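PDB 3S99: purine-binding protein BAB2_0673 from Brucella melitensis biovar Abortus, which binds adenine and probably other purines such as guanine, and may serve an ABC-type system for their uptake. Local coordinates for residues R131-R136 and I167-L172. Sequence-based numbering, arbitrary orientation.
Sequences RFYEGR and INSFML
S169 and Y133 meet where the first turn of helix 132-146 lies against helix 161-175. The S169 hydroxyl gives a short hydrogen bond from OG to the Y133 carbonyl O, 2.6 Å. The donor approaches 28° from the carbonyl plane. OG stands anti to its own backbone N (chi1 -172°), which turns it to this carbonyl. Beside the bond, Y133 CB packs on S169 CB at 3.8 Å.

One turn along helix 132-146, at the next residue of helix 161-175, the backbones come closest, with R136 CA and F170 CA 4.7 Å apart. F170 CA points its hydrogen at R136 O, 3.5 Å away. R136 O also lies at the edge of the F170 ring, 3.6 Å from F170 CD1. This is the tight part.

The looser part is buried too. The Y133 ring turns from helix 161-175, and its OH takes a hydrogen bond from R131 NH1. The R136 side chain touches through CB; it bends at chi2 and carries the guanidinium off to Q214 O.

The segment axes are 7.9 Å apart and cross at -29°. Such close helices, running in the same general direction against the mixed, mostly parallel sheet with strands 151-156 and 182-187, fit the alpha/beta lobe of a periplasmic-binding-protein fold, here near the adenine pocket.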
# COMPACT_ATOMS: atom_id res chain seq x y z
N ARG A 131 -4.18 5.26 -3.80
CA ARG A 131 -5.13 5.35 -2.70
C ARG A 131 -5.38 3.97 -2.08
O ARG A 131 -6.50 3.43 -2.18
CB ARG A 131 -6.45 5.93 -3.18
CG ARG A 131 -6.34 7.32 -3.77
CD ARG A 131 -7.71 7.94 -4.04
NE ARG A 131 -7.56 9.23 -4.71
CZ ARG A 131 -7.40 10.40 -4.11
NH1 ARG A 131 -7.43 10.51 -2.79
NH2 ARG A 131 -7.22 11.51 -4.84
N PHE A 132 -4.35 3.39 -1.44
CA PHE A 132 -4.49 2.08 -0.84
C PHE A 132 -5.67 1.99 0.14
O PHE A 132 -6.28 0.95 0.31
CB PHE A 132 -3.24 1.68 -0.07
CG PHE A 132 -1.94 1.90 -0.82
CD1 PHE A 132 -1.57 1.06 -1.85
CD2 PHE A 132 -1.09 2.92 -0.47
CE1 PHE A 132 -0.38 1.24 -2.50
CE2 PHE A 132 0.13 3.10 -1.12
CZ PHE A 132 0.46 2.25 -2.15
N TYR A 133 -5.96 3.08 0.82
CA TYR A 133 -7.03 3.15 1.82
C TYR A 133 -8.42 2.83 1.22
O TYR A 133 -9.36 2.52 1.97
CB TYR A 133 -7.03 4.52 2.52
CG TYR A 133 -7.50 5.65 1.62
CD1 TYR A 133 -6.61 6.50 1.00
CD2 TYR A 133 -8.86 5.83 1.35
CE1 TYR A 133 -7.06 7.52 0.15
CE2 TYR A 133 -9.30 6.83 0.50
CZ TYR A 133 -8.39 7.68 -0.08
OH TYR A 133 -8.87 8.63 -0.93
N GLU A 134 -8.55 2.87 -0.10
CA GLU A 134 -9.79 2.47 -0.73
C GLU A 134 -10.01 0.98 -0.55
O GLU A 134 -11.10 0.56 -0.19
CB GLU A 134 -9.84 2.88 -2.20
CG GLU A 134 -9.97 4.38 -2.42
CD GLU A 134 -10.05 4.79 -3.90
OE1 GLU A 134 -9.64 3.99 -4.75
OE2 GLU A 134 -10.52 5.91 -4.22
N GLY A 135 -8.95 0.19 -0.73
CA GLY A 135 -8.97 -1.25 -0.47
C GLY A 135 -9.18 -1.56 0.99
O GLY A 135 -9.84 -2.52 1.34
N ARG A 136 -8.61 -0.74 1.86
CA ARG A 136 -8.77 -0.96 3.28
C ARG A 136 -10.24 -0.89 3.69
O ARG A 136 -10.68 -1.59 4.60
CB ARG A 136 -8.01 0.10 4.06
CG ARG A 136 -6.49 0.01 3.90
CD ARG A 136 -5.94 -1.12 4.70
NE ARG A 136 -4.48 -1.16 4.57
CZ ARG A 136 -3.70 -2.13 5.01
NH1 ARG A 136 -4.19 -3.20 5.59
NH2 ARG A 136 -2.39 -2.01 4.84
N ILE A 167 -5.36 2.47 8.52
CA ILE A 167 -5.98 2.06 9.77
C ILE A 167 -7.36 2.73 9.88
O ILE A 167 -8.37 2.07 10.18
CB ILE A 167 -5.09 2.42 10.97
CG1 ILE A 167 -3.80 1.59 10.96
CG2 ILE A 167 -5.85 2.23 12.30
CD1 ILE A 167 -2.70 2.05 12.00
N ASN A 168 -7.40 4.03 9.62
CA ASN A 168 -8.65 4.79 9.74
C ASN A 168 -9.69 4.32 8.77
O ASN A 168 -10.84 4.13 9.15
CB ASN A 168 -8.42 6.27 9.57
CG ASN A 168 -7.80 6.92 10.79
OD1 ASN A 168 -8.01 6.46 11.91
ND2 ASN A 168 -7.04 8.00 10.58
N SER A 169 -9.29 4.13 7.51
CA SER A 169 -10.22 3.63 6.51
C SER A 169 -10.77 2.24 6.82
O SER A 169 -11.97 1.99 6.65
CB SER A 169 -9.57 3.61 5.14
OG SER A 169 -10.54 3.29 4.18
N PHE A 170 -9.90 1.34 7.25
CA PHE A 170 -10.30 0.01 7.67
C PHE A 170 -11.36 0.03 8.78
O PHE A 170 -12.39 -0.65 8.70
CB PHE A 170 -9.05 -0.77 8.11
CG PHE A 170 -9.33 -2.17 8.58
CD1 PHE A 170 -9.60 -3.18 7.67
CD2 PHE A 170 -9.27 -2.48 9.93
CE1 PHE A 170 -9.84 -4.48 8.11
CE2 PHE A 170 -9.53 -3.79 10.37
CZ PHE A 170 -9.80 -4.77 9.47
N MET A 171 -11.13 0.88 9.79
CA MET A 171 -12.06 1.04 10.89
C MET A 171 -13.42 1.60 10.40
O MET A 171 -14.50 1.10 10.80
CB MET A 171 -11.43 1.95 11.97
CG MET A 171 -12.23 2.14 13.24
SD MET A 171 -12.60 0.61 14.20
CE MET A 171 -11.08 -0.27 13.94
N LEU A 172 -13.38 2.63 9.56
CA LEU A 172 -14.61 3.22 9.05
C LEU A 172 -15.43 2.18 8.27
O LEU A 172 -16.65 2.12 8.40
CB LEU A 172 -14.34 4.45 8.16
CG LEU A 172 -13.78 5.68 8.91
CD1 LEU A 172 -13.27 6.78 7.95
CD2 LEU A 172 -14.85 6.28 9.80